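Local structure of amine Dehydrogenase (Pseudomonas putida, 1JMX) at residues Y19-H24 / V59-Y64; V38-F43 / D66-D71; P147-L152 / P183-N188; G260-S263 / Q269-G272; N275-Y280 / A319-D324. The protein forms the beta-propeller subunit of a three-chain, heme c-containing amine dehydrogenase, which probably oxidises primary amines and passes their electrons on through its hemes. All blocks are in the same frame, centred on the assembly; numbering follows the deposited sequence.

Contact 1: residues Y19-H24 / V59-Y64; sequences YPNNLH and VLNNHY
N21 and N61 approach each other from opposite directions, and their side-chain amides join through one bond. ND2 of N61 donates to OD1 of N21 at 2.9 Å, meeting a lone pair in the carbonyl plane of N21. The N-H itself is bent away from the straight line, with an angle of 139°. The amide planes are turned 43° against each other. With CG of N21 anti to the backbone N (chi1 -150°), the amide swings over to N61 although the CB does not head there. The remaining ends are held as well: OD1 of N61 accepts from the backbone N of G44, while ND2 of N21 makes a weak bond to P40 O. The pair illustrates how blades of a beta-propeller are pinned where they face one another, strand 22-27 belonging to one blade and strand 56-61 to the next. Replacing N21 with an alanine would probably leave ND2 of N61 without its acceptor in a buried setting. Where strands 22-27 and 56-61 themselves face each other, the contact is apolar. L23 and V59 point their CB atoms at each other and cross at a slant, CD1 of L23 lying 4.1 Å from CG2 of V59.

Contact 2: residues V38-F43 / D66-D71; sequences VMPDKF and DIYGID
The loop that leads the chain out of one propeller blade into the next lays P40 and D41 on Y68 and I70 of strand 66-71. The polar element is a short hydrogen bond from OH of Y68 to OD2 of D41, 2.6 Å long. It uses the anti lone pair of the carboxylate, and OD2 sits at the edge of the tyrosine ring, near its plane. Carboxylate and ring planes stand 66° apart. OD2 of D41 is 5.3 Å from OD1 of D66, a like charge; the tyrosine hydroxyl and the donors to D66, ND2 of N62 and ND2 of N82, probably ease the proximity. P40 slides past the tyrosine in the opposite direction, its CG 3.4 Å from CD2 of Y68 in an oblique approach, while its CD lies 4.0 Å from CD1 of I70, at the end of that side chain. CG of Y68 is anti to its carbonyl carbon (chi1 -50°), which sends the ring up against the loop; H80 stacks with it. A disulfide, C37 to C75, joins chain regions nearby. Such a loop, from outermost strand 32-38 of one four-stranded blade to first strand 47-50 of the next, is the blade connection of a beta-propeller.

Contact 3: residues P147-L152 / P183-N188; sequences PRQVYL and PLRNWN
The guanidinium of R185 and the amide of Q149 meet with their planes almost perpendicular, 88° apart. OE1 of Q149 lies at the edge of the guanidinium, near its plane, and CD is at that edge too, so the amide is presented to the rim of the arginine and does not lie over a face. At a third flat group, the ring of Y151, the backbone O of Q149 likewise lies in plane at the edge. The bond itself runs from NH2 of R185 to OE1 of Q149, 2.8 Å long with an N-H...O angle of 151°. On the acceptor side the donor stands above the carbonyl plane, 49° out of it, and so misses the lone pairs. The R185 chain is bent at chi3, which turns the guanidinium toward the glutamine, whereas Q149 is extended beyond CG. Both groups are also gripped by the adjoining amine dehydrogenase subunit: NE2 of Q149 donates to the backbone O of R142 and of E134 of that chain, and NH1 of R185 forms a salt bridge with its D143. Were Q149 exchanged for an alanine, R185 NH2 would probably lose this acceptor and those two carbonyls of the neighbouring subunit their shared donor. R185 is itself the second residue of a type I turn from L184 to W187, closed by W187 N to L184 O at 3.0 Å. The loop that enters one propeller blade, 147-152, and the loop that leaves it, 183-188, thus meet at a subunit interface.

Contact 4: residues G260-S263 / Q269-G272; sequences GLRS and QIYG
L261 and Y271 face each other as an antiparallel hydrogen-bonded pair, and their backbones exchange two bonds. N of Y271 reaches O of L261 at 2.9 Å, almost straight at 176°, and the return bond from N of L261 to O of Y271 is 3.0 Å. A third bond, from N of S263 to O of Q269 at 3.1 Å, continues the pairing toward the turn. The non-hydrogen-bonded pairs between and beyond add CA-H...O contacts. The shortest is CA of G260 to O of Y271, 3.0 Å, at the pair G260 and G272, whose CA atoms are 4.0 Å apart.

On the face that carries R262 and I270, the arginine lies across the isoleucine at a slant, CG of R262 being 4.1 Å from CB of I270. On the other face the tyrosine ring reaches back along the hairpin, and its CE2 packs 3.9 Å from CB of S263. CG of Y271 is anti to the carbonyl carbon (chi1 -61°), a torsion that carries the ring toward S263.

Outer residues set these groups in place. F302 of the following blade meets the Y271 ring edge-to-face, and the hydroxyl is hydrogen-bonded to O of P323. NH1 of R262 bonds to O of P267 and OG of S263 to N of K265, tying both side chains to the connecting turn. The whole is a beta hairpin, strands 257-262 and 269-274, forming the first two strands of a four-stranded propeller blade.

Contact 5: residues N275-Y280 / A319-D324; sequences NRLAKY and AVFNPD
The apolar part of this contact is a CH-pi interaction between L277 and F321, whose side chains come from opposite directions. CD1 of L277 sits over one face of the phenylalanine ring, 3.8 Å from its centroid and only 18° off the ring normal, leaning toward the rim beside CD2. CB of A319 borders the same ring at its edge, in plane. Placing CG of L277 anti to the backbone N (chi1 -154°) directs this methyl at the ring. Both residues belong to third strands of neighbouring four-stranded blades, 276-281 and 317-322, an example of the apolar packing between blades that builds a beta-propeller. Hydrogen bonding takes over farther along the chain. K279 is stretched out along its whole length, and its NZ arrives at the backbone of P323 and D324, donating to O of P323 at 2.9 Å. A second, weak bond joins NZ of K279 to O of D324 at 3.2 Å. The ammonium is therefore met chiefly by carbonyls; the carboxylate of D324 stays apart, with OD1 4.8 Å from NZ of K279. Within the 319-324 segment, N of D324 makes a weak bond of 2.9 Å to OD1 of N322, and that oxygen accepts from N of T325 as well.

How the contacts relate
From the N terminus, contact 1 closes a loop from 19-24 to 59-64, joining the first blade to the second. Contact 2 opens within that loop and ends beyond it, at 66-71, so the two cross; their backbones meet at N21 with M39 and K42 with N62. Contact 3 follows in series, about 27 Å from contact 1 between centres, and brings together the two ends of a later blade beside another subunit. Contact 4 spans a beta hairpin on the other side of the chain's centre from contacts 1 and 2. Contact 5 then links that hairpin's blade to the next; strands 269-274 and 276-281 are neighbours in one sheet.

Contact 1: residues Y19-H24 / V59-Y64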
# COMPACT_ATOMS: atom_id res chain seq x y z
N TYR B 19 -6.89 -0.97 23.34
CA TYR B 19 -6.77 -2.17 22.52
C TYR B 19 -7.13 -3.58 22.92
O TYR B 19 -8.01 -4.17 22.23
CB TYR B 19 -5.52 -2.25 21.66
CG TYR B 19 -5.92 -2.72 20.28
CD1 TYR B 19 -6.08 -1.81 19.25
CD2 TYR B 19 -6.26 -4.06 20.04
CE1 TYR B 19 -6.56 -2.20 18.02
CE2 TYR B 19 -6.76 -4.46 18.82
CZ TYR B 19 -6.91 -3.52 17.81
OH TYR B 19 -7.39 -3.91 16.59
N PRO B 20 -6.47 -4.18 23.95
CA PRO B 20 -6.84 -5.56 24.31
C PRO B 20 -8.35 -5.70 24.10
O PRO B 20 -8.79 -6.26 23.08
CB PRO B 20 -6.40 -5.66 25.77
CG PRO B 20 -5.23 -4.75 25.82
CD PRO B 20 -5.68 -3.55 25.02
N ASN B 21 -9.11 -4.97 24.91
CA ASN B 21 -10.56 -4.87 24.82
C ASN B 21 -11.08 -4.24 26.10
O ASN B 21 -11.98 -4.77 26.73
CB ASN B 21 -11.23 -6.21 24.56
CG ASN B 21 -12.52 -6.06 23.78
OD1 ASN B 21 -12.79 -5.00 23.22
ND2 ASN B 21 -13.32 -7.12 23.73
N ASN B 22 -10.49 -3.11 26.47
CA ASN B 22 -10.88 -2.42 27.70
C ASN B 22 -11.67 -1.15 27.43
O ASN B 22 -11.55 -0.52 26.38
CB ASN B 22 -9.66 -1.98 28.52
CG ASN B 22 -8.58 -3.03 28.62
OD1 ASN B 22 -8.86 -4.22 28.82
ND2 ASN B 22 -7.33 -2.59 28.52
N LEU B 23 -12.44 -0.77 28.44
CA LEU B 23 -13.20 0.47 28.42
C LEU B 23 -12.78 1.03 29.76
O LEU B 23 -12.96 0.40 30.79
CB LEU B 23 -14.71 0.21 28.40
CG LEU B 23 -15.62 1.45 28.35
CD1 LEU B 23 -16.99 1.06 27.81
CD2 LEU B 23 -15.76 2.10 29.73
N HIS B 24 -12.13 2.19 29.73
CA HIS B 24 -11.66 2.82 30.94
C HIS B 24 -12.46 4.04 31.28
O HIS B 24 -12.91 4.76 30.39
CB HIS B 24 -10.19 3.22 30.79
CG HIS B 24 -9.30 2.08 30.44
ND1 HIS B 24 -8.75 1.92 29.18
CD2 HIS B 24 -8.87 1.02 31.17
CE1 HIS B 24 -8.02 0.82 29.16
NE2 HIS B 24 -8.07 0.26 30.35
N VAL B 59 -21.11 0.47 22.63
CA VAL B 59 -19.88 0.31 21.85
C VAL B 59 -19.95 -0.57 20.60
O VAL B 59 -20.42 -1.71 20.66
CB VAL B 59 -18.75 -0.27 22.77
CG1 VAL B 59 -17.40 -0.21 22.08
CG2 VAL B 59 -18.71 0.46 24.10
N LEU B 60 -19.48 -0.03 19.48
CA LEU B 60 -19.42 -0.76 18.21
C LEU B 60 -18.09 -1.49 18.35
O LEU B 60 -17.03 -0.86 18.40
CB LEU B 60 -19.34 0.20 17.03
CG LEU B 60 -19.92 -0.19 15.66
CD1 LEU B 60 -19.07 0.46 14.58
CD2 LEU B 60 -19.98 -1.69 15.46
N ASN B 61 -18.15 -2.81 18.45
CA ASN B 61 -16.96 -3.62 18.63
C ASN B 61 -17.00 -4.90 17.81
O ASN B 61 -17.80 -5.02 16.88
CB ASN B 61 -16.80 -3.96 20.11
CG ASN B 61 -15.41 -3.68 20.64
OD1 ASN B 61 -14.57 -3.09 19.96
ND2 ASN B 61 -15.17 -4.11 21.87
N ASN B 62 -16.11 -5.82 18.14
CA ASN B 62 -16.02 -7.12 17.48
C ASN B 62 -15.87 -7.02 15.97
O ASN B 62 -16.60 -7.66 15.21
CB ASN B 62 -17.22 -8.00 17.84
CG ASN B 62 -16.89 -9.47 17.82
OD1 ASN B 62 -15.80 -9.88 18.21
ND2 ASN B 62 -17.82 -10.28 17.36
N HIS B 63 -14.92 -6.18 15.56
CA HIS B 63 -14.63 -5.96 14.15
C HIS B 63 -15.78 -5.38 13.33
O HIS B 63 -16.12 -5.90 12.27
CB HIS B 63 -14.08 -7.24 13.51
CG HIS B 63 -12.92 -7.82 14.25
ND1 HIS B 63 -11.67 -7.25 14.24
CD2 HIS B 63 -12.83 -8.90 15.06
CE1 HIS B 63 -10.86 -7.94 15.02
NE2 HIS B 63 -11.54 -8.95 15.53
N TYR B 64 -16.37 -4.31 13.86
CA TYR B 64 -17.46 -3.59 13.20
C TYR B 64 -18.70 -4.44 12.92
O TYR B 64 -19.46 -4.14 12.00
CB TYR B 64 -16.97 -2.96 11.89
CG TYR B 64 -15.73 -2.09 12.02
CD1 TYR B 64 -14.48 -2.65 12.26
CD2 TYR B 64 -15.82 -0.70 11.91
CE1 TYR B 64 -13.35 -1.86 12.40
CE2 TYR B 64 -14.69 0.10 12.04
CZ TYR B 64 -13.46 -0.49 12.29
OH TYR B 64 -12.35 0.31 12.44

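Contact 2: residues V38-F43 / D66-D71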
# COMPACT_ATOMS: atom_id res chain seq x y z
N VAL B 38 -13.44 -4.85 31.32
CA VAL B 38 -13.01 -5.69 30.21
C VAL B 38 -14.27 -5.90 29.36
O VAL B 38 -15.35 -6.16 29.90
CB VAL B 38 -12.43 -7.03 30.68
CG1 VAL B 38 -12.04 -7.88 29.49
CG2 VAL B 38 -11.22 -6.79 31.56
N MET B 39 -14.13 -5.70 28.06
CA MET B 39 -15.25 -5.86 27.15
C MET B 39 -15.31 -7.24 26.51
O MET B 39 -14.30 -7.93 26.37
CB MET B 39 -15.23 -4.75 26.10
CG MET B 39 -15.54 -3.40 26.69
SD MET B 39 -15.88 -2.20 25.43
CE MET B 39 -14.26 -2.10 24.64
N PRO B 40 -16.53 -7.67 26.17
CA PRO B 40 -16.75 -8.98 25.56
C PRO B 40 -16.29 -9.06 24.11
O PRO B 40 -16.23 -8.07 23.40
CB PRO B 40 -18.26 -9.15 25.67
CG PRO B 40 -18.75 -7.75 25.50
CD PRO B 40 -17.81 -6.96 26.36
N ASP B 41 -15.96 -10.28 23.70
CA ASP B 41 -15.51 -10.57 22.36
C ASP B 41 -14.19 -9.89 21.96
O ASP B 41 -13.24 -9.90 22.75
CB ASP B 41 -16.65 -10.33 21.36
CG ASP B 41 -17.87 -11.21 21.65
OD1 ASP B 41 -17.69 -12.32 22.20
OD2 ASP B 41 -19.00 -10.79 21.35
N LYS B 42 -14.13 -9.32 20.76
CA LYS B 42 -12.91 -8.68 20.30
C LYS B 42 -13.08 -7.17 20.06
O LYS B 42 -14.19 -6.70 19.87
CB LYS B 42 -12.41 -9.37 19.03
CG LYS B 42 -12.11 -10.86 19.21
CD LYS B 42 -10.85 -11.05 20.06
CE LYS B 42 -10.66 -12.50 20.53
NZ LYS B 42 -10.33 -13.47 19.43
N PHE B 43 -11.96 -6.45 20.10
CA PHE B 43 -11.92 -5.00 19.90
C PHE B 43 -11.93 -4.61 18.43
O PHE B 43 -11.42 -5.34 17.58
CB PHE B 43 -10.66 -4.43 20.56
CG PHE B 43 -10.57 -2.92 20.55
CD1 PHE B 43 -11.11 -2.16 21.59
CD2 PHE B 43 -9.93 -2.25 19.51
CE1 PHE B 43 -11.00 -0.78 21.61
CE2 PHE B 43 -9.81 -0.87 19.51
CZ PHE B 43 -10.35 -0.13 20.57
N ASP B 66 -20.86 -5.84 15.73
CA ASP B 66 -21.74 -5.95 16.89
C ASP B 66 -21.79 -4.65 17.70
O ASP B 66 -20.89 -3.83 17.62
CB ASP B 66 -21.24 -7.04 17.84
CG ASP B 66 -21.22 -8.41 17.22
OD1 ASP B 66 -22.20 -9.15 17.41
OD2 ASP B 66 -20.23 -8.76 16.55
N ILE B 67 -22.84 -4.50 18.50
CA ILE B 67 -23.02 -3.34 19.37
C ILE B 67 -23.30 -3.87 20.78
O ILE B 67 -24.16 -4.72 20.97
CB ILE B 67 -24.17 -2.44 18.88
CG1 ILE B 67 -23.88 -1.95 17.47
CG2 ILE B 67 -24.34 -1.26 19.80
CD1 ILE B 67 -25.01 -1.18 16.85
N TYR B 68 -22.52 -3.41 21.76
CA TYR B 68 -22.67 -3.84 23.16
C TYR B 68 -23.03 -2.68 24.08
O TYR B 68 -22.64 -1.54 23.85
CB TYR B 68 -21.38 -4.47 23.67
CG TYR B 68 -20.80 -5.53 22.76
CD1 TYR B 68 -20.08 -5.18 21.62
CD2 TYR B 68 -20.99 -6.88 23.03
CE1 TYR B 68 -19.56 -6.15 20.77
CE2 TYR B 68 -20.47 -7.86 22.18
CZ TYR B 68 -19.76 -7.48 21.05
OH TYR B 68 -19.26 -8.43 20.20
N GLY B 69 -23.80 -2.98 25.11
CA GLY B 69 -24.17 -1.98 26.08
C GLY B 69 -23.49 -2.42 27.36
O GLY B 69 -23.65 -3.57 27.78
N ILE B 70 -22.68 -1.55 27.94
CA ILE B 70 -21.97 -1.87 29.17
C ILE B 70 -22.37 -0.87 30.26
O ILE B 70 -22.34 0.33 30.03
CB ILE B 70 -20.42 -1.81 28.99
CG1 ILE B 70 -19.95 -2.77 27.88
CG2 ILE B 70 -19.71 -2.15 30.30
CD1 ILE B 70 -19.88 -4.21 28.31
N ASP B 71 -22.78 -1.38 31.41
CA ASP B 71 -23.13 -0.52 32.53
C ASP B 71 -21.83 -0.17 33.24
O ASP B 71 -21.20 -1.04 33.83
CB ASP B 71 -24.08 -1.26 33.49
CG ASP B 71 -24.20 -0.57 34.85
OD1 ASP B 71 -24.48 -1.27 35.83
OD2 ASP B 71 -24.01 0.66 34.95

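Contact 3: residues P147-L152 / P183-N188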
# COMPACT_ATOMS: atom_id res chain seq x y z
N PRO B 147 -28.95 4.52 1.89
CA PRO B 147 -28.08 4.74 0.74
C PRO B 147 -26.66 4.25 1.08
O PRO B 147 -26.37 3.96 2.24
CB PRO B 147 -28.14 6.26 0.55
CG PRO B 147 -28.46 6.79 1.91
CD PRO B 147 -29.46 5.79 2.44
N ARG B 148 -25.83 4.09 0.07
CA ARG B 148 -24.45 3.64 0.27
C ARG B 148 -23.59 4.75 0.84
O ARG B 148 -23.97 5.91 0.80
CB ARG B 148 -23.81 3.20 -1.04
CG ARG B 148 -24.38 1.95 -1.60
CD ARG B 148 -23.29 1.10 -2.20
NE ARG B 148 -23.70 -0.28 -2.05
CZ ARG B 148 -23.24 -1.11 -1.13
NH1 ARG B 148 -22.31 -0.74 -0.27
NH2 ARG B 148 -23.82 -2.28 -0.99
N GLN B 149 -22.41 4.35 1.33
CA GLN B 149 -21.41 5.25 1.89
C GLN B 149 -21.86 6.06 3.11
O GLN B 149 -21.43 7.20 3.31
CB GLN B 149 -20.83 6.14 0.79
CG GLN B 149 -20.15 5.33 -0.32
CD GLN B 149 -19.93 6.13 -1.61
OE1 GLN B 149 -20.83 6.83 -2.08
NE2 GLN B 149 -18.75 6.00 -2.19
N VAL B 150 -22.70 5.45 3.93
CA VAL B 150 -23.20 6.07 5.15
C VAL B 150 -22.26 5.70 6.29
O VAL B 150 -21.82 4.56 6.39
CB VAL B 150 -24.66 5.63 5.47
CG1 VAL B 150 -25.00 5.89 6.93
CG2 VAL B 150 -25.65 6.34 4.55
N TYR B 151 -21.90 6.69 7.11
CA TYR B 151 -21.03 6.47 8.26
C TYR B 151 -21.67 7.05 9.53
O TYR B 151 -22.74 6.59 9.92
CB TYR B 151 -19.60 6.97 7.99
CG TYR B 151 -19.45 8.39 7.49
CD1 TYR B 151 -18.93 9.39 8.31
CD2 TYR B 151 -19.82 8.75 6.19
CE1 TYR B 151 -18.79 10.70 7.87
CE2 TYR B 151 -19.68 10.06 5.73
CZ TYR B 151 -19.16 11.03 6.59
OH TYR B 151 -19.06 12.34 6.18
N LEU B 152 -21.08 8.07 10.15
CA LEU B 152 -21.62 8.66 11.38
C LEU B 152 -23.10 9.07 11.38
O LEU B 152 -23.63 9.60 10.41
CB LEU B 152 -20.78 9.87 11.80
CG LEU B 152 -19.32 9.59 12.11
CD1 LEU B 152 -18.67 10.86 12.60
CD2 LEU B 152 -19.21 8.50 13.14
N PRO B 183 -26.39 19.34 2.05
CA PRO B 183 -25.72 18.80 0.86
C PRO B 183 -24.20 18.94 0.91
O PRO B 183 -23.67 20.00 1.24
CB PRO B 183 -26.32 19.63 -0.27
CG PRO B 183 -26.59 20.94 0.37
CD PRO B 183 -27.19 20.53 1.70
N LEU B 184 -23.51 17.82 0.71
CA LEU B 184 -22.06 17.79 0.68
C LEU B 184 -21.66 17.47 -0.75
O LEU B 184 -21.27 18.36 -1.50
CB LEU B 184 -21.51 16.73 1.65
CG LEU B 184 -21.69 16.99 3.14
CD1 LEU B 184 -21.21 15.79 3.92
CD2 LEU B 184 -20.91 18.24 3.55
N ARG B 185 -21.85 16.21 -1.15
CA ARG B 185 -21.52 15.82 -2.50
C ARG B 185 -22.33 16.61 -3.51
O ARG B 185 -21.82 17.02 -4.56
CB ARG B 185 -21.73 14.32 -2.73
CG ARG B 185 -21.09 13.88 -4.04
CD ARG B 185 -21.28 12.42 -4.33
NE ARG B 185 -20.63 11.56 -3.34
CZ ARG B 185 -20.64 10.24 -3.42
NH1 ARG B 185 -21.25 9.64 -4.43
NH2 ARG B 185 -20.08 9.50 -2.47
N ASN B 186 -23.61 16.83 -3.21
CA ASN B 186 -24.46 17.58 -4.11
C ASN B 186 -24.59 19.05 -3.73
O ASN B 186 -25.58 19.71 -4.03
CB ASN B 186 -25.82 16.90 -4.25
CG ASN B 186 -25.71 15.52 -4.83
OD1 ASN B 186 -25.54 15.36 -6.04
ND2 ASN B 186 -25.72 14.51 -3.97
N TRP B 187 -23.57 19.56 -3.04
CA TRP B 187 -23.51 20.96 -2.64
C TRP B 187 -22.96 21.63 -3.89
O TRP B 187 -21.74 21.64 -4.12
CB TRP B 187 -22.50 21.13 -1.49
CG TRP B 187 -22.47 22.49 -0.84
CD1 TRP B 187 -23.30 23.54 -1.09
CD2 TRP B 187 -21.59 22.91 0.21
NE1 TRP B 187 -22.99 24.59 -0.25
CE2 TRP B 187 -21.95 24.23 0.56
CE3 TRP B 187 -20.53 22.29 0.89
CZ2 TRP B 187 -21.29 24.95 1.56
CZ3 TRP B 187 -19.87 23.00 1.89
CH2 TRP B 187 -20.26 24.32 2.22
N ASN B 188 -23.84 22.11 -4.75
CA ASN B 188 -23.42 22.76 -5.99
C ASN B 188 -23.03 24.21 -5.73
O ASN B 188 -23.69 25.15 -6.18
CB ASN B 188 -24.51 22.65 -7.05
CG ASN B 188 -24.58 21.26 -7.66
OD1 ASN B 188 -23.89 20.98 -8.65
ND2 ASN B 188 -25.39 20.37 -7.06

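Contact 4: residues G260-S263 / Q269-G272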
# COMPACT_ATOMS: atom_id res chain seq x y z
N GLY B 260 -11.65 18.00 15.13
CA GLY B 260 -11.63 19.39 15.53
C GLY B 260 -12.88 19.70 16.31
O GLY B 260 -13.95 19.23 15.95
N LEU B 261 -12.73 20.44 17.40
CA LEU B 261 -13.86 20.84 18.24
C LEU B 261 -13.80 22.30 18.62
O LEU B 261 -12.73 22.89 18.78
CB LEU B 261 -13.93 20.03 19.54
CG LEU B 261 -14.53 18.63 19.58
CD1 LEU B 261 -14.51 18.14 21.02
CD2 LEU B 261 -15.96 18.63 19.03
N ARG B 262 -14.99 22.87 18.78
CA ARG B 262 -15.10 24.24 19.22
C ARG B 262 -15.13 24.21 20.73
O ARG B 262 -15.73 23.31 21.34
CB ARG B 262 -16.35 24.90 18.68
CG ARG B 262 -16.17 25.33 17.27
CD ARG B 262 -17.05 26.49 17.00
NE ARG B 262 -18.40 26.07 16.68
CZ ARG B 262 -19.39 26.93 16.46
NH1 ARG B 262 -19.19 28.24 16.57
NH2 ARG B 262 -20.57 26.47 16.03
N SER B 263 -14.43 25.16 21.33
CA SER B 263 -14.35 25.28 22.77
C SER B 263 -15.70 25.69 23.31
O SER B 263 -16.35 26.57 22.74
CB SER B 263 -13.31 26.33 23.15
OG SER B 263 -13.25 26.51 24.55
N GLN B 269 -13.32 29.78 18.95
CA GLN B 269 -12.06 29.10 18.82
C GLN B 269 -12.30 27.64 18.53
O GLN B 269 -13.07 26.98 19.21
CB GLN B 269 -11.26 29.22 20.12
CG GLN B 269 -10.96 30.64 20.55
CD GLN B 269 -10.16 30.68 21.83
OE1 GLN B 269 -10.29 29.79 22.69
NE2 GLN B 269 -9.32 31.71 21.98
N ILE B 270 -11.66 27.16 17.46
CA ILE B 270 -11.76 25.76 17.07
C ILE B 270 -10.36 25.14 17.14
O ILE B 270 -9.37 25.76 16.72
CB ILE B 270 -12.37 25.59 15.65
CG1 ILE B 270 -12.64 24.11 15.37
CG2 ILE B 270 -11.45 26.21 14.60
CD1 ILE B 270 -13.36 23.85 14.10
N TYR B 271 -10.28 23.96 17.74
CA TYR B 271 -9.02 23.24 17.91
C TYR B 271 -8.99 21.97 17.08
O TYR B 271 -9.82 21.09 17.27
CB TYR B 271 -8.83 22.86 19.38
CG TYR B 271 -8.77 24.02 20.34
CD1 TYR B 271 -7.64 24.21 21.14
CD2 TYR B 271 -9.84 24.89 20.50
CE1 TYR B 271 -7.59 25.25 22.07
CE2 TYR B 271 -9.80 25.92 21.43
CZ TYR B 271 -8.67 26.10 22.21
OH TYR B 271 -8.62 27.11 23.15
N GLY B 272 -8.02 21.87 16.17
CA GLY B 272 -7.87 20.68 15.34
C GLY B 272 -6.61 19.93 15.72
O GLY B 272 -5.70 20.53 16.29

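Contact 5: residues N275-Y280 / A319-D324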
# COMPACT_ATOMS: atom_id res chain seq x y z
N ASN B 275 -0.81 15.89 13.74
CA ASN B 275 0.62 15.94 14.06
C ASN B 275 0.93 17.15 14.94
O ASN B 275 1.87 17.13 15.72
CB ASN B 275 1.47 15.91 12.80
CG ASN B 275 1.52 14.52 12.17
OD1 ASN B 275 1.24 13.52 12.83
ND2 ASN B 275 1.89 14.46 10.90
N ARG B 276 0.11 18.19 14.80
CA ARG B 276 0.22 19.39 15.62
C ARG B 276 -1.18 19.68 16.15
O ARG B 276 -2.17 19.24 15.57
CB ARG B 276 0.66 20.61 14.79
CG ARG B 276 2.15 20.69 14.49
CD ARG B 276 2.57 22.13 14.25
NE ARG B 276 1.65 22.83 13.35
CZ ARG B 276 1.73 24.11 13.02
NH1 ARG B 276 2.71 24.86 13.51
NH2 ARG B 276 0.82 24.66 12.23
N LEU B 277 -1.26 20.40 17.26
CA LEU B 277 -2.54 20.79 17.83
C LEU B 277 -2.65 22.26 17.44
O LEU B 277 -1.83 23.07 17.87
CB LEU B 277 -2.52 20.64 19.35
CG LEU B 277 -3.82 20.41 20.15
CD1 LEU B 277 -3.57 20.76 21.61
CD2 LEU B 277 -4.98 21.23 19.63
N ALA B 278 -3.62 22.62 16.61
CA ALA B 278 -3.76 24.01 16.20
C ALA B 278 -4.99 24.68 16.80
O ALA B 278 -6.04 24.05 16.96
CB ALA B 278 -3.78 24.12 14.69
N LYS B 279 -4.85 25.96 17.08
CA LYS B 279 -5.90 26.78 17.68
C LYS B 279 -6.24 27.86 16.66
O LYS B 279 -5.37 28.64 16.27
CB LYS B 279 -5.34 27.42 18.96
CG LYS B 279 -6.32 28.17 19.80
CD LYS B 279 -5.68 28.52 21.13
CE LYS B 279 -6.60 29.39 21.97
NZ LYS B 279 -6.06 29.65 23.33
N TYR B 280 -7.49 27.88 16.20
CA TYR B 280 -7.91 28.86 15.20
C TYR B 280 -8.98 29.82 15.66
O TYR B 280 -9.82 29.49 16.49
CB TYR B 280 -8.42 28.16 13.94
CG TYR B 280 -7.34 27.56 13.11
CD1 TYR B 280 -6.84 26.30 13.41
CD2 TYR B 280 -6.80 28.25 12.04
CE1 TYR B 280 -5.81 25.74 12.67
CE2 TYR B 280 -5.77 27.70 11.29
CZ TYR B 280 -5.28 26.45 11.61
OH TYR B 280 -4.25 25.92 10.89
N ALA B 319 -3.15 12.95 26.32
CA ALA B 319 -2.36 14.14 26.60
C ALA B 319 -3.38 15.13 27.15
O ALA B 319 -4.50 15.20 26.65
CB ALA B 319 -1.72 14.68 25.33
N VAL B 320 -3.04 15.81 28.24
CA VAL B 320 -3.95 16.79 28.82
C VAL B 320 -3.33 18.15 28.56
O VAL B 320 -2.19 18.40 28.94
CB VAL B 320 -4.16 16.60 30.34
CG1 VAL B 320 -5.21 17.59 30.84
CG2 VAL B 320 -4.61 15.19 30.64
N PHE B 321 -4.08 19.02 27.89
CA PHE B 321 -3.63 20.35 27.55
C PHE B 321 -4.44 21.46 28.20
O PHE B 321 -5.60 21.28 28.55
CB PHE B 321 -3.72 20.56 26.04
CG PHE B 321 -2.51 20.11 25.29
CD1 PHE B 321 -2.23 18.76 25.14
CD2 PHE B 321 -1.65 21.05 24.71
CE1 PHE B 321 -1.11 18.34 24.42
CE2 PHE B 321 -0.53 20.64 23.99
CZ PHE B 321 -0.26 19.29 23.85
N ASN B 322 -3.78 22.60 28.38
CA ASN B 322 -4.42 23.79 28.90
C ASN B 322 -4.77 24.42 27.56
O ASN B 322 -3.88 24.69 26.76
CB ASN B 322 -3.42 24.67 29.64
CG ASN B 322 -4.05 25.97 30.12
OD1 ASN B 322 -4.52 26.78 29.33
ND2 ASN B 322 -4.05 26.16 31.43
N PRO B 323 -6.07 24.61 27.28
CA PRO B 323 -6.45 25.21 26.00
C PRO B 323 -6.04 26.67 25.79
O PRO B 323 -5.87 27.11 24.65
CB PRO B 323 -7.96 25.01 25.97
CG PRO B 323 -8.33 25.10 27.40
CD PRO B 323 -7.25 24.30 28.09
N ASP B 324 -5.85 27.42 26.88
CA ASP B 324 -5.46 28.83 26.78
C ASP B 324 -4.00 28.97 26.40
O ASP B 324 -3.67 29.64 25.42
CB ASP B 324 -5.71 29.55 28.11
CG ASP B 324 -7.15 29.46 28.56
OD1 ASP B 324 -8.06 29.75 27.74
OD2 ASP B 324 -7.38 29.09 29.74